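Local coordinates for protein tRNA (cytosine(72)-C(5))-methyltransferase (PDB 5ZVE) that methylates the C5 position of cytosine 72 in several tRNAs, using S-adenosyl-L-methionine as methyl donor, at residues L271-C276 / V319-T324. Residues are numbered along the deposited sequence; the frame is centred on the assembly and turned at random.
With SAH (S-adenosyl-L-homocysteine), chain C.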
ATOM      1  N   LEU A 271     -17.134   1.994   1.720  1.00 27.33           N
ATOM      2  CA  LEU A 271     -15.797   1.435   1.801  1.00 23.29           C
ATOM      3  C   LEU A 271     -15.069   1.944   3.034  1.00 25.84           C
ATOM      4  O   LEU A 271     -14.969   3.152   3.261  1.00 29.99           O
ATOM      5  CB  LEU A 271     -14.987   1.770   0.549  1.00 27.13           C
ATOM      6  CG  LEU A 271     -13.507   1.401   0.668  1.00 25.12           C
ATOM      7  CD1 LEU A 271     -13.350  -0.098   0.832  1.00 23.41           C
ATOM      8  CD2 LEU A 271     -12.723   1.896  -0.537  1.00 26.41           C
ATOM      9  N   LEU A 272     -14.560   1.013   3.830  1.00 25.04           N
ATOM     10  CA  LEU A 272     -13.762   1.373   4.988  1.00 25.58           C
ATOM     11  C   LEU A 272     -12.375   0.754   4.856  1.00 24.57           C
ATOM     12  O   LEU A 272     -12.116  -0.352   5.335  1.00 25.25           O
ATOM     13  CB  LEU A 272     -14.449   0.930   6.287  1.00 25.05           C
ATOM     14  CG  LEU A 272     -13.725   1.206   7.608  1.00 25.88           C
ATOM     15  CD1 LEU A 272     -13.248   2.649   7.689  1.00 30.98           C
ATOM     16  CD2 LEU A 272     -14.635   0.885   8.784  1.00 31.03           C
ATOM     17  N   ASP A 273     -11.495   1.474   4.174  1.00 25.88           N
ATOM     18  CA  ASP A 273     -10.105   1.069   4.059  1.00 27.53           C
ATOM     19  C   ASP A 273      -9.387   1.702   5.239  1.00 25.40           C
ATOM     20  O   ASP A 273      -8.811   2.781   5.131  1.00 27.84           O
ATOM     21  CB  ASP A 273      -9.519   1.515   2.720  1.00 24.23           C
ATOM     22  CG  ASP A 273      -8.101   1.033   2.511  1.00 27.53           C
ATOM     23  OD1 ASP A 273      -7.785  -0.097   2.938  1.00 27.15           O
ATOM     24  OD2 ASP A 273      -7.306   1.787   1.911  1.00 27.62           O
ATOM     25  N   ALA A 274      -9.411   1.003   6.366  1.00 30.34           N
ATOM     26  CA  ALA A 274      -9.211   1.638   7.663  1.00 27.04           C
ATOM     27  C   ALA A 274      -7.746   1.880   7.995  1.00 29.24           C
ATOM     28  O   ALA A 274      -6.878   1.097   7.605  1.00 27.13           O
ATOM     29  CB  ALA A 274      -9.859   0.792   8.748  1.00 23.07           C
ATOM     30  N   PRO A 275      -7.469   2.982   8.714  1.00 31.41           N
ATOM     31  CA  PRO A 275      -6.150   3.169   9.322  1.00 24.86           C
ATOM     32  C   PRO A 275      -5.807   1.950  10.165  1.00 23.66           C
ATOM     33  O   PRO A 275      -6.665   1.456  10.893  1.00 23.18           O
ATOM     34  CB  PRO A 275      -6.326   4.428  10.180  1.00 24.63           C
ATOM     35  CG  PRO A 275      -7.809   4.582  10.348  1.00 30.04           C
ATOM     36  CD  PRO A 275      -8.402   4.059   9.079  1.00 30.43           C
ATOM     37  N   CYS A 276      -4.582   1.457  10.049  1.00 20.32           N
ATOM     38  CA  CYS A 276      -4.221   0.203  10.691  1.00 20.67           C
ATOM     39  C   CYS A 276      -2.744   0.186  11.024  1.00 18.95           C
ATOM     40  O   CYS A 276      -2.010   1.096  10.646  1.00 24.41           O
ATOM     41  CB  CYS A 276      -4.583  -0.988   9.796  1.00 19.97           C
ATOM     42  SG  CYS A 276      -3.677  -1.083   8.230  1.00 23.81           S
ATOM     43  N   VAL A 319     -17.636  -2.695   2.775  1.00 23.35           N
ATOM     44  CA  VAL A 319     -16.380  -3.382   2.531  1.00 20.21           C
ATOM     45  C   VAL A 319     -15.327  -2.821   3.473  1.00 19.80           C
ATOM     46  O   VAL A 319     -15.030  -1.623   3.459  1.00 22.44           O
ATOM     47  CB  VAL A 319     -15.917  -3.263   1.061  1.00 22.17           C
ATOM     48  CG1 VAL A 319     -14.437  -3.584   0.948  1.00 21.20           C
ATOM     49  CG2 VAL A 319     -16.730  -4.193   0.177  1.00 17.19           C
ATOM     50  N   TYR A 320     -14.785  -3.704   4.301  1.00 19.45           N
ATOM     51  CA  TYR A 320     -13.745  -3.363   5.255  1.00 24.78           C
ATOM     52  C   TYR A 320     -12.419  -3.957   4.807  1.00 20.08           C
ATOM     53  O   TYR A 320     -12.337  -5.148   4.509  1.00 21.59           O
ATOM     54  CB  TYR A 320     -14.135  -3.871   6.644  1.00 19.56           C
ATOM     55  CG  TYR A 320     -13.129  -3.646   7.747  1.00 25.25           C
ATOM     56  CD1 TYR A 320     -13.084  -2.442   8.445  1.00 28.29           C
ATOM     57  CD2 TYR A 320     -12.260  -4.660   8.136  1.00 25.21           C
ATOM     58  CE1 TYR A 320     -12.180  -2.244   9.480  1.00 23.68           C
ATOM     59  CE2 TYR A 320     -11.352  -4.470   9.166  1.00 24.37           C
ATOM     60  CZ  TYR A 320     -11.319  -3.259   9.838  1.00 27.45           C
ATOM     61  OH  TYR A 320     -10.416  -3.066  10.864  1.00 28.34           O
ATOM     62  N   SER A 321     -11.385  -3.127   4.734  1.00 22.92           N
ATOM     63  CA  SER A 321     -10.068  -3.621   4.358  1.00 22.89           C
ATOM     64  C   SER A 321      -8.958  -2.998   5.195  1.00 20.69           C
ATOM     65  O   SER A 321      -9.051  -1.849   5.627  1.00 22.96           O
ATOM     66  CB  SER A 321      -9.803  -3.375   2.864  1.00 23.20           C
ATOM     67  OG  SER A 321      -9.752  -1.993   2.555  1.00 25.72           O
ATOM     68  N   THR A 322      -7.906  -3.775   5.421  1.00 22.57           N
ATOM     69  CA  THR A 322      -6.693  -3.272   6.054  1.00 23.76           C
ATOM     70  C   THR A 322      -5.461  -3.818   5.347  1.00 23.21           C
ATOM     71  O   THR A 322      -5.532  -4.837   4.659  1.00 23.37           O
ATOM     72  CB  THR A 322      -6.605  -3.662   7.549  1.00 23.53           C
ATOM     73  OG1 THR A 322      -6.263  -5.050   7.654  1.00 24.15           O
ATOM     74  CG2 THR A 322      -7.923  -3.408   8.279  1.00 22.62           C
ATOM     75  N   CYS A 323      -4.336  -3.131   5.518  1.00 24.05           N
ATOM     76  CA  CYS A 323      -3.046  -3.654   5.083  1.00 24.52           C
ATOM     77  C   CYS A 323      -2.267  -4.162   6.290  1.00 21.44           C
ATOM     78  O   CYS A 323      -1.081  -3.879   6.442  1.00 26.91           O
ATOM     79  CB  CYS A 323      -2.246  -2.584   4.328  1.00 27.09           C
ATOM     80  SG  CYS A 323      -1.839  -1.098   5.289  1.00 32.35           S
ATOM     81  N   THR A 324      -2.941  -4.925   7.145  1.00 22.25           N
ATOM     82  CA  THR A 324      -2.308  -5.462   8.338  1.00 19.41           C
ATOM     83  C   THR A 324      -2.634  -6.940   8.505  1.00 18.69           C
ATOM     84  O   THR A 324      -3.603  -7.441   7.942  1.00 21.62           O
ATOM     85  CB  THR A 324      -2.737  -4.691   9.601  1.00 22.76           C
ATOM     86  OG1 THR A 324      -1.786  -4.915  10.645  1.00 19.80           O
ATOM     87  CG2 THR A 324      -4.119  -5.129  10.067  1.00 23.54           C
TER
HETATM   88  N   SAH C 401      -8.026   4.289   1.242  1.00 21.31           N
HETATM   89  CA  SAH C 401      -6.861   5.101   0.909  1.00 24.17           C
HETATM   90  CB  SAH C 401      -5.780   4.991   1.985  1.00 27.48           C
HETATM   91  CG  SAH C 401      -6.275   4.942   3.433  1.00 25.94           C
HETATM   92  SD  SAH C 401      -4.911   5.232   4.587  1.00 29.95           S
HETATM   93  C   SAH C 401      -6.291   4.786  -0.477  1.00 27.90           C
HETATM   94  O   SAH C 401      -6.627   3.776  -1.097  1.00 27.05           O
HETATM   95  OXT SAH C 401      -5.480   5.538  -1.016  1.00 25.63           O
HETATM   96  C5' SAH C 401      -6.011   5.611   5.981  1.00 28.39           C
HETATM   97  C4' SAH C 401      -6.498   7.057   6.023  1.00 31.48           C
HETATM   98  O4' SAH C 401      -7.362   7.240   7.126  1.00 32.68           O
HETATM   99  C3' SAH C 401      -5.393   8.094   6.179  1.00 33.52           C
HETATM  100  O3' SAH C 401      -5.356   8.903   5.027  1.00 28.40           O
HETATM  101  C2' SAH C 401      -5.802   8.956   7.359  1.00 28.73           C
HETATM  102  O2' SAH C 401      -5.716  10.318   7.021  1.00 32.63           O
HETATM  103  C1' SAH C 401      -7.253   8.578   7.570  1.00 31.02           C
HETATM  104  N9  SAH C 401      -7.724   8.732   8.963  1.00 32.92           N
HETATM  105  C8  SAH C 401      -7.084   8.391  10.128  1.00 35.45           C
HETATM  106  N7  SAH C 401      -7.891   8.703  11.170  1.00 31.85           N
HETATM  107  C5  SAH C 401      -9.035   9.238  10.688  1.00 34.29           C
HETATM  108  C6  SAH C 401     -10.184   9.724  11.303  1.00 37.60           C
HETATM  109  N6  SAH C 401     -10.306   9.717  12.629  1.00 35.16           N
HETATM  110  N1  SAH C 401     -11.209  10.217  10.524  1.00 40.64           N
HETATM  111  C2  SAH C 401     -11.092  10.228   9.147  1.00 39.85           C
HETATM  112  N3  SAH C 401      -9.950   9.746   8.544  1.00 37.18           N
HETATM  113  C4  SAH C 401      -8.939   9.259   9.304  1.00 32.14           C
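Leu272 is gripped from both backbone ends by strand 319-322, which runs parallel to its own: its N donates to Val319 O (2.7 Å) and its O accepts Ser321 N. Ala274 N to Ser321 O (3.0 Å) extends the pairing beyond Asp273. The carboxylate of Asp273 serves two sides: Asp273 OD1 accepts a hydrogen bond from Ser321 OG (2.8 Å), which comes from above the carboxylate plane, while Asp273 OD2 accepts one from the amino N of S-adenosylhomocysteine (2.7 Å) and forms a salt bridge with Lys211. The extended first torsion of Asp273 (chi1 -176°, CG opposite its N) places OD1 at Ser321 and OD2 at the ligand. Were Asp273 cut back to an alanine, the ligand's amino group and Lys211 would probably lack this acidic partner, and Ser321 OG would lose a bond that fixes its rotation. Apolar contacts flank the pairing on both faces: Leu271 CD1 rests on Val319 CG1 on the face shared by Asp273 and Ser321, whereas on the other face Leu272 CD2 lies near the plane of the Tyr320 ring, at its edge, 3.7 Å from Tyr320 CD1, and Ala274 CB also touches the ring. Past the strands, Cys276 SG fits among Thr322, Thr324 and Cys323, its sulfur 3.5 Å from Cys323 SG, the predicted nucleophile. Neighbouring parallel strands that carry a cofactor-binding aspartate and, in the loops at their C-terminal ends, two close cysteines mark the active site of RsmB/NOP-family RNA cytosine-C5 methyltransferases, built on the class I Rossmann-like fold.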